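CDP-glucose-4,6-dehydratase (PDB 1RKX) catalyses the removal of water from CDP-D-glucose, most likely giving CDP-4-keto-6-deoxyglucose, as an NAD-binding member of the extended short-chain dehydrogenase/reductase family. Local coordinates at residues H234-K248 with Q313-T325. Numbering follows the deposited sequence.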
ATOM      1  N   HIS C 234      16.760  -4.023  26.595  1.00 20.11           N
ATOM      2  CA  HIS C 234      17.919  -3.480  27.283  1.00 19.01           C
ATOM      3  C   HIS C 234      18.663  -2.618  26.271  1.00 18.40           C
ATOM      4  O   HIS C 234      18.737  -2.956  25.083  1.00 18.14           O
ATOM      5  CB  HIS C 234      18.811  -4.614  27.794  1.00 18.78           C
ATOM      6  CG  HIS C 234      19.902  -4.158  28.710  1.00 20.62           C
ATOM      7  ND1 HIS C 234      21.056  -3.556  28.255  1.00 21.98           N
ATOM      8  CD2 HIS C 234      20.007  -4.201  30.059  1.00 22.80           C
ATOM      9  CE1 HIS C 234      21.826  -3.250  29.285  1.00 20.63           C
ATOM     10  NE2 HIS C 234      21.213  -3.630  30.391  1.00 24.24           N
ATOM     11  N   VAL C 235      19.208  -1.505  26.745  1.00 18.49           N
ATOM     12  CA  VAL C 235      19.924  -0.570  25.889  1.00 18.59           C
ATOM     13  C   VAL C 235      21.011  -1.218  25.028  1.00 19.18           C
ATOM     14  O   VAL C 235      21.266  -0.777  23.910  1.00 17.18           O
ATOM     15  CB  VAL C 235      20.532   0.588  26.732  1.00 19.04           C
ATOM     16  CG1 VAL C 235      21.501   0.038  27.775  1.00 18.59           C
ATOM     17  CG2 VAL C 235      21.220   1.595  25.815  1.00 20.64           C
ATOM     18  N   LEU C 236      21.646  -2.272  25.529  1.00 18.15           N
ATOM     19  CA  LEU C 236      22.693  -2.922  24.751  1.00 18.28           C
ATOM     20  C   LEU C 236      22.172  -3.693  23.529  1.00 18.59           C
ATOM     21  O   LEU C 236      22.928  -3.957  22.597  1.00 19.92           O
ATOM     22  CB  LEU C 236      23.512  -3.853  25.648  1.00 18.12           C
ATOM     23  CG  LEU C 236      24.238  -3.169  26.813  1.00 19.38           C
ATOM     24  CD1 LEU C 236      24.984  -4.210  27.636  1.00 20.57           C
ATOM     25  CD2 LEU C 236      25.207  -2.108  26.276  1.00 19.53           C
ATOM     26  N   GLU C 237      20.888  -4.044  23.526  1.00 19.60           N
ATOM     27  CA  GLU C 237      20.310  -4.784  22.403  1.00 18.24           C
ATOM     28  C   GLU C 237      20.349  -3.969  21.103  1.00 17.20           C
ATOM     29  O   GLU C 237      20.951  -4.398  20.123  1.00 15.14           O
ATOM     30  CB  GLU C 237      18.878  -5.215  22.740  1.00 19.09           C
ATOM     31  CG  GLU C 237      18.783  -6.072  24.014  1.00 20.54           C
ATOM     32  CD  GLU C 237      18.924  -7.572  23.764  1.00 22.42           C
ATOM     33  OE1 GLU C 237      19.792  -7.988  22.960  1.00 22.65           O
ATOM     34  OE2 GLU C 237      18.169  -8.346  24.390  1.00 20.19           O
ATOM     35  N   PRO C 238      19.701  -2.791  21.067  1.00 16.11           N
ATOM     36  CA  PRO C 238      19.778  -2.048  19.809  1.00 18.33           C
ATOM     37  C   PRO C 238      21.205  -1.592  19.511  1.00 17.43           C
ATOM     38  O   PRO C 238      21.620  -1.563  18.353  1.00 17.65           O
ATOM     39  CB  PRO C 238      18.820  -0.876  20.031  1.00 17.05           C
ATOM     40  CG  PRO C 238      18.838  -0.690  21.529  1.00 17.61           C
ATOM     41  CD  PRO C 238      18.797  -2.121  22.018  1.00 16.66           C
ATOM     42  N   LEU C 239      21.957  -1.245  20.552  1.00 17.43           N
ATOM     43  CA  LEU C 239      23.334  -0.798  20.353  1.00 19.14           C
ATOM     44  C   LEU C 239      24.165  -1.884  19.667  1.00 18.64           C
ATOM     45  O   LEU C 239      25.008  -1.584  18.819  1.00 17.52           O
ATOM     46  CB  LEU C 239      23.970  -0.396  21.688  1.00 18.88           C
ATOM     47  CG  LEU C 239      23.836   1.088  22.065  1.00 21.24           C
ATOM     48  CD1 LEU C 239      22.380   1.523  21.995  1.00 22.47           C
ATOM     49  CD2 LEU C 239      24.411   1.321  23.454  1.00 19.73           C
ATOM     50  N   SER C 240      23.930  -3.145  20.020  1.00 18.41           N
ATOM     51  CA  SER C 240      24.677  -4.225  19.382  1.00 19.24           C
ATOM     52  C   SER C 240      24.340  -4.208  17.898  1.00 18.90           C
ATOM     53  O   SER C 240      25.198  -4.463  17.058  1.00 16.69           O
ATOM     54  CB  SER C 240      24.330  -5.587  20.001  1.00 18.75           C
ATOM     55  OG  SER C 240      22.976  -5.955  19.788  1.00 21.32           O
ATOM     56  N   GLY C 241      23.088  -3.886  17.579  1.00 18.23           N
ATOM     57  CA  GLY C 241      22.678  -3.821  16.187  1.00 18.57           C
ATOM     58  C   GLY C 241      23.353  -2.664  15.470  1.00 18.09           C
ATOM     59  O   GLY C 241      23.773  -2.801  14.324  1.00 18.74           O
ATOM     60  N   TYR C 242      23.457  -1.520  16.145  1.00 19.31           N
ATOM     61  CA  TYR C 242      24.105  -0.337  15.566  1.00 17.86           C
ATOM     62  C   TYR C 242      25.569  -0.647  15.243  1.00 20.28           C
ATOM     63  O   TYR C 242      26.078  -0.263  14.194  1.00 18.31           O
ATOM     64  CB  TYR C 242      24.073   0.843  16.547  1.00 17.98           C
ATOM     65  CG  TYR C 242      22.698   1.331  16.969  1.00 17.73           C
ATOM     66  CD1 TYR C 242      22.570   2.323  17.942  1.00 17.03           C
ATOM     67  CD2 TYR C 242      21.534   0.789  16.421  1.00 17.16           C
ATOM     68  CE1 TYR C 242      21.318   2.766  18.363  1.00 16.87           C
ATOM     69  CE2 TYR C 242      20.267   1.226  16.844  1.00 17.33           C
ATOM     70  CZ  TYR C 242      20.170   2.208  17.811  1.00 16.04           C
ATOM     71  OH  TYR C 242      18.931   2.622  18.249  1.00 16.62           O
ATOM     72  N   LEU C 243      26.242  -1.333  16.162  1.00 20.51           N
ATOM     73  CA  LEU C 243      27.653  -1.683  15.979  1.00 20.90           C
ATOM     74  C   LEU C 243      27.821  -2.660  14.824  1.00 21.55           C
ATOM     75  O   LEU C 243      28.707  -2.496  13.987  1.00 21.97           O
ATOM     76  CB  LEU C 243      28.225  -2.286  17.268  1.00 21.61           C
ATOM     77  CG  LEU C 243      28.352  -1.348  18.476  1.00 22.29           C
ATOM     78  CD1 LEU C 243      28.612  -2.160  19.739  1.00 22.75           C
ATOM     79  CD2 LEU C 243      29.471  -0.341  18.237  1.00 21.42           C
ATOM     80  N   LEU C 244      26.961  -3.676  14.779  1.00 22.99           N
ATOM     81  CA  LEU C 244      27.007  -4.670  13.713  1.00 21.34           C
ATOM     82  C   LEU C 244      26.803  -3.995  12.363  1.00 19.87           C
ATOM     83  O   LEU C 244      27.507  -4.286  11.394  1.00 20.13           O
ATOM     84  CB  LEU C 244      25.917  -5.722  13.936  1.00 23.51           C
ATOM     85  CG  LEU C 244      25.803  -6.828  12.890  1.00 28.10           C
ATOM     86  CD1 LEU C 244      27.103  -7.634  12.848  1.00 30.54           C
ATOM     87  CD2 LEU C 244      24.624  -7.732  13.239  1.00 29.77           C
ATOM     88  N   LEU C 245      25.830  -3.092  12.298  1.00 19.71           N
ATOM     89  CA  LEU C 245      25.548  -2.370  11.066  1.00 19.10           C
ATOM     90  C   LEU C 245      26.734  -1.499  10.656  1.00 20.39           C
ATOM     91  O   LEU C 245      27.093  -1.450   9.481  1.00 17.33           O
ATOM     92  CB  LEU C 245      24.308  -1.484  11.238  1.00 18.46           C
ATOM     93  CG  LEU C 245      23.954  -0.569  10.061  1.00 20.05           C
ATOM     94  CD1 LEU C 245      23.668  -1.396   8.820  1.00 20.42           C
ATOM     95  CD2 LEU C 245      22.744   0.286  10.430  1.00 19.13           C
ATOM     96  N   ALA C 246      27.330  -0.807  11.624  1.00 18.52           N
ATOM     97  CA  ALA C 246      28.469   0.059  11.344  1.00 22.18           C
ATOM     98  C   ALA C 246      29.597  -0.735  10.698  1.00 23.91           C
ATOM     99  O   ALA C 246      30.214  -0.288   9.729  1.00 21.70           O
ATOM    100  CB  ALA C 246      28.965   0.705  12.630  1.00 20.14           C
ATOM    101  N   GLN C 247      29.867  -1.912  11.247  1.00 27.66           N
ATOM    102  CA  GLN C 247      30.934  -2.745  10.718  1.00 29.84           C
ATOM    103  C   GLN C 247      30.647  -3.116   9.270  1.00 27.11           C
ATOM    104  O   GLN C 247      31.529  -3.039   8.417  1.00 27.30           O
ATOM    105  CB  GLN C 247      31.092  -4.014  11.562  1.00 30.83           C
ATOM    106  CG  GLN C 247      32.464  -4.643  11.417  1.00 35.98           C
ATOM    107  CD  GLN C 247      32.587  -5.960  12.148  1.00 38.04           C
ATOM    108  OE1 GLN C 247      32.029  -6.136  13.236  1.00 38.63           O
ATOM    109  NE2 GLN C 247      33.333  -6.892  11.562  1.00 37.44           N
ATOM    110  N   LYS C 248      29.407  -3.502   8.988  1.00 28.55           N
ATOM    111  CA  LYS C 248      29.032  -3.881   7.635  1.00 27.41           C
ATOM    112  C   LYS C 248      29.082  -2.706   6.666  1.00 26.82           C
ATOM    113  O   LYS C 248      29.514  -2.863   5.530  1.00 26.02           O
ATOM    114  CB  LYS C 248      27.647  -4.530   7.621  1.00 33.16           C
ATOM    115  CG  LYS C 248      27.658  -5.959   8.137  1.00 40.38           C
ATOM    116  CD  LYS C 248      26.340  -6.656   7.875  1.00 45.33           C
ATOM    117  CE  LYS C 248      26.439  -8.148   8.161  1.00 48.44           C
ATOM    118  NZ  LYS C 248      26.803  -8.430   9.575  1.00 48.73           N
ATOM    119  N   GLN C 313      19.319  -9.835   6.960  1.00 33.88           N
ATOM    120  CA  GLN C 313      20.453  -9.221   6.276  1.00 35.41           C
ATOM    121  C   GLN C 313      21.683  -8.917   7.123  1.00 32.79           C
ATOM    122  O   GLN C 313      22.787  -8.832   6.594  1.00 32.86           O
ATOM    123  CB  GLN C 313      19.993  -7.948   5.563  1.00 38.58           C
ATOM    124  CG  GLN C 313      19.108  -8.218   4.359  1.00 44.89           C
ATOM    125  CD  GLN C 313      18.580  -6.950   3.729  1.00 48.33           C
ATOM    126  OE1 GLN C 313      19.333  -6.009   3.478  1.00 51.05           O
ATOM    127  NE2 GLN C 313      17.280  -6.919   3.460  1.00 50.42           N
ATOM    128  N   LEU C 314      21.503  -8.756   8.428  1.00 29.71           N
ATOM    129  CA  LEU C 314      22.633  -8.461   9.304  1.00 29.60           C
ATOM    130  C   LEU C 314      22.988  -9.638  10.196  1.00 30.14           C
ATOM    131  O   LEU C 314      24.069  -9.677  10.782  1.00 30.15           O
ATOM    132  CB  LEU C 314      22.329  -7.256  10.198  1.00 28.67           C
ATOM    133  CG  LEU C 314      22.212  -5.861   9.587  1.00 26.81           C
ATOM    134  CD1 LEU C 314      21.801  -4.884  10.676  1.00 25.54           C
ATOM    135  CD2 LEU C 314      23.536  -5.447   8.974  1.00 27.90           C
ATOM    136  N   GLY C 315      22.080 -10.601  10.301  1.00 30.22           N
ATOM    137  CA  GLY C 315      22.333 -11.736  11.165  1.00 28.67           C
ATOM    138  C   GLY C 315      22.198 -11.280  12.603  1.00 28.31           C
ATOM    139  O   GLY C 315      22.740 -11.898  13.518  1.00 28.92           O
ATOM    140  N   TRP C 316      21.478 -10.178  12.801  1.00 28.38           N
ATOM    141  CA  TRP C 316      21.264  -9.628  14.138  1.00 26.71           C
ATOM    142  C   TRP C 316      20.193 -10.397  14.893  1.00 28.00           C
ATOM    143  O   TRP C 316      19.289 -10.967  14.284  1.00 28.48           O
ATOM    144  CB  TRP C 316      20.821  -8.167  14.067  1.00 22.16           C
ATOM    145  CG  TRP C 316      20.636  -7.565  15.429  1.00 18.76           C
ATOM    146  CD1 TRP C 316      21.621  -7.150  16.280  1.00 18.73           C
ATOM    147  CD2 TRP C 316      19.395  -7.349  16.117  1.00 18.49           C
ATOM    148  NE1 TRP C 316      21.076  -6.689  17.451  1.00 18.52           N
ATOM    149  CE2 TRP C 316      19.710  -6.801  17.381  1.00 17.76           C
ATOM    150  CE3 TRP C 316      18.048  -7.569  15.789  1.00 16.90           C
ATOM    151  CZ2 TRP C 316      18.726  -6.466  18.324  1.00 18.42           C
ATOM    152  CZ3 TRP C 316      17.063  -7.234  16.727  1.00 16.89           C
ATOM    153  CH2 TRP C 316      17.413  -6.690  17.981  1.00 18.42           C
ATOM    154  N   HIS C 317      20.288 -10.381  16.220  1.00 32.89           N
ATOM    155  CA  HIS C 317      19.318 -11.055  17.073  1.00 37.89           C
ATOM    156  C   HIS C 317      19.463 -10.601  18.527  1.00 35.53           C
ATOM    157  O   HIS C 317      20.580 -10.479  19.038  1.00 32.55           O
ATOM    158  CB  HIS C 317      19.520 -12.569  16.997  1.00 49.73           C
ATOM    159  CG  HIS C 317      20.864 -13.020  17.479  1.00 64.71           C
ATOM    160  ND1 HIS C 317      22.040 -12.627  16.877  1.00 71.23           N
ATOM    161  CD2 HIS C 317      21.220 -13.809  18.522  1.00 71.25           C
ATOM    162  CE1 HIS C 317      23.063 -13.154  17.527  1.00 73.98           C
ATOM    163  NE2 HIS C 317      22.593 -13.875  18.529  1.00 74.03           N
ATOM    164  N   PRO C 318      18.336 -10.324  19.206  1.00 31.70           N
ATOM    165  CA  PRO C 318      18.414  -9.895  20.604  1.00 32.17           C
ATOM    166  C   PRO C 318      18.995 -11.037  21.437  1.00 29.17           C
ATOM    167  O   PRO C 318      18.930 -12.198  21.030  1.00 28.38           O
ATOM    168  CB  PRO C 318      16.963  -9.573  20.952  1.00 32.68           C
ATOM    169  CG  PRO C 318      16.177 -10.451  20.030  1.00 34.47           C
ATOM    170  CD  PRO C 318      16.941 -10.336  18.737  1.00 33.08           C
ATOM    171  N   ARG C 319      19.549 -10.717  22.600  1.00 26.78           N
ATOM    172  CA  ARG C 319      20.177 -11.733  23.436  1.00 28.57           C
ATOM    173  C   ARG C 319      19.541 -11.952  24.798  1.00 26.74           C
ATOM    174  O   ARG C 319      19.672 -13.036  25.368  1.00 26.82           O
ATOM    175  CB  ARG C 319      21.657 -11.390  23.638  1.00 28.90           C
ATOM    176  CG  ARG C 319      22.398 -11.100  22.356  1.00 34.23           C
ATOM    177  CD  ARG C 319      23.875 -10.855  22.611  1.00 35.23           C
ATOM    178  NE  ARG C 319      24.539 -10.443  21.382  1.00 37.57           N
ATOM    179  CZ  ARG C 319      25.853 -10.435  21.202  1.00 39.19           C
ATOM    180  NH1 ARG C 319      26.665 -10.822  22.181  1.00 39.17           N
ATOM    181  NH2 ARG C 319      26.352 -10.040  20.039  1.00 39.64           N
ATOM    182  N   TRP C 320      18.858 -10.939  25.325  1.00 24.83           N
ATOM    183  CA  TRP C 320      18.235 -11.059  26.641  1.00 26.12           C
ATOM    184  C   TRP C 320      16.719 -10.898  26.653  1.00 25.58           C
ATOM    185  O   TRP C 320      16.183  -9.955  26.070  1.00 26.05           O
ATOM    186  CB  TRP C 320      18.811 -10.022  27.610  1.00 25.76           C
ATOM    187  CG  TRP C 320      20.281 -10.135  27.883  1.00 29.07           C
ATOM    188  CD1 TRP C 320      21.089 -11.217  27.655  1.00 29.04           C
ATOM    189  CD2 TRP C 320      21.109  -9.136  28.487  1.00 29.05           C
ATOM    190  NE1 TRP C 320      22.370 -10.950  28.084  1.00 29.88           N
ATOM    191  CE2 TRP C 320      22.409  -9.680  28.600  1.00 30.53           C
ATOM    192  CE3 TRP C 320      20.878  -7.831  28.950  1.00 30.48           C
ATOM    193  CZ2 TRP C 320      23.477  -8.962  29.159  1.00 29.03           C
ATOM    194  CZ3 TRP C 320      21.939  -7.119  29.504  1.00 29.60           C
ATOM    195  CH2 TRP C 320      23.223  -7.690  29.603  1.00 29.16           C
ATOM    196  N   ASN C 321      16.027 -11.813  27.326  1.00 27.45           N
ATOM    197  CA  ASN C 321      14.581 -11.702  27.429  1.00 29.19           C
ATOM    198  C   ASN C 321      14.378 -10.568  28.426  1.00 28.08           C
ATOM    199  O   ASN C 321      15.349 -10.069  28.998  1.00 26.85           O
ATOM    200  CB  ASN C 321      13.960 -13.001  27.952  1.00 35.59           C
ATOM    201  CG  ASN C 321      14.541 -13.435  29.280  1.00 41.87           C
ATOM    202  OD1 ASN C 321      14.507 -12.693  30.258  1.00 46.36           O
ATOM    203  ND2 ASN C 321      15.076 -14.649  29.321  1.00 47.82           N
ATOM    204  N   LEU C 322      13.136 -10.157  28.650  1.00 26.72           N
ATOM    205  CA  LEU C 322      12.894  -9.054  29.567  1.00 29.63           C
ATOM    206  C   LEU C 322      13.336  -9.357  30.997  1.00 29.62           C
ATOM    207  O   LEU C 322      13.999  -8.533  31.626  1.00 28.39           O
ATOM    208  CB  LEU C 322      11.420  -8.644  29.549  1.00 29.02           C
ATOM    209  CG  LEU C 322      11.149  -7.301  30.239  1.00 30.54           C
ATOM    210  CD1 LEU C 322      12.073  -6.233  29.661  1.00 27.94           C
ATOM    211  CD2 LEU C 322       9.692  -6.906  30.066  1.00 31.00           C
ATOM    212  N   ASN C 323      12.980 -10.536  31.505  1.00 33.01           N
ATOM    213  CA  ASN C 323      13.350 -10.921  32.867  1.00 36.98           C
ATOM    214  C   ASN C 323      14.844 -10.751  33.109  1.00 31.10           C
ATOM    215  O   ASN C 323      15.253 -10.161  34.104  1.00 28.42           O
ATOM    216  CB  ASN C 323      12.956 -12.373  33.149  1.00 49.47           C
ATOM    217  CG  ASN C 323      11.459 -12.595  33.092  1.00 62.86           C
ATOM    218  OD1 ASN C 323      10.960 -13.637  33.515  1.00 70.74           O
ATOM    219  ND2 ASN C 323      10.734 -11.617  32.560  1.00 71.14           N
ATOM    220  N   THR C 324      15.654 -11.283  32.200  1.00 25.96           N
ATOM    221  CA  THR C 324      17.099 -11.172  32.316  1.00 26.61           C
ATOM    222  C   THR C 324      17.475  -9.693  32.384  1.00 24.60           C
ATOM    223  O   THR C 324      18.249  -9.270  33.250  1.00 23.50           O
ATOM    224  CB  THR C 324      17.796 -11.806  31.101  1.00 27.66           C
ATOM    225  OG1 THR C 324      17.499 -13.207  31.058  1.00 29.63           O
ATOM    226  CG2 THR C 324      19.302 -11.605  31.175  1.00 29.56           C
ATOM    227  N   THR C 325      16.911  -8.913  31.471  1.00 21.75           N
ATOM    228  CA  THR C 325      17.173  -7.476  31.405  1.00 22.60           C
ATOM    229  C   THR C 325      16.797  -6.753  32.698  1.00 21.89           C
ATOM    230  O   THR C 325      17.577  -5.947  33.212  1.00 22.98           O
ATOM    231  CB  THR C 325      16.420  -6.852  30.202  1.00 23.05           C
ATOM    232  OG1 THR C 325      17.034  -7.311  28.988  1.00 23.30           O
ATOM    233  CG2 THR C 325      16.456  -5.320  30.253  1.00 22.46           C
TER
HETATM  234  O   HOH W   1      16.498  -6.933  26.446  1.00 20.92           O
HETATM  235  O   HOH W   2      23.068  -9.091  19.270  1.00 37.78           O
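In this extended short-chain dehydrogenase/reductase fold, the linker between helices 308-314 and 322-338 runs along helix 236-251, held by Glu237 and by Ser240, which meets Trp316; the helix also packs against strand 187-192 of the Rossmann sheet and helix 20-31. The Glu237 carboxylate takes two successive backbone N-H groups of the linker: Arg319 N meets the syn lone pair of OE1 at 2.8 Å, while Trp320 N reaches the syn side of OE2, also at 2.8 Å but 27° out of the carboxylate plane. A bend at the second torsion turns the acid toward them, and Tyr353 OH is hydrogen-bonded to both Glu237 OE1 and Ser240 OG. One turn on, the Trp316 indole comes in edge first, its NE1 bonded almost in the ring plane to Ser240 OG, 3.1 Å away. Ser240 OG in turn gives its proton to Glu237 O, and water 2 joins it to His317 O and Arg319 NE; Arg319 NH1 bonds Tyr353 O. Gly241 lets the ring come close, Trp316 CD1 lying 3.5 Å from Gly241 CA. At the start of the helix, His234 ND1 caps Leu236 N while the imidazole offers a face to the edge of Trp320 in a T-shaped stack, planes at 81°. Near the other end, Leu244 CD2 packs on Leu314 CB, and Lys248, bent at its last torsion, sends NZ to Leu314 O, 3.2 Å away and tilted 27° from the carbonyl plane.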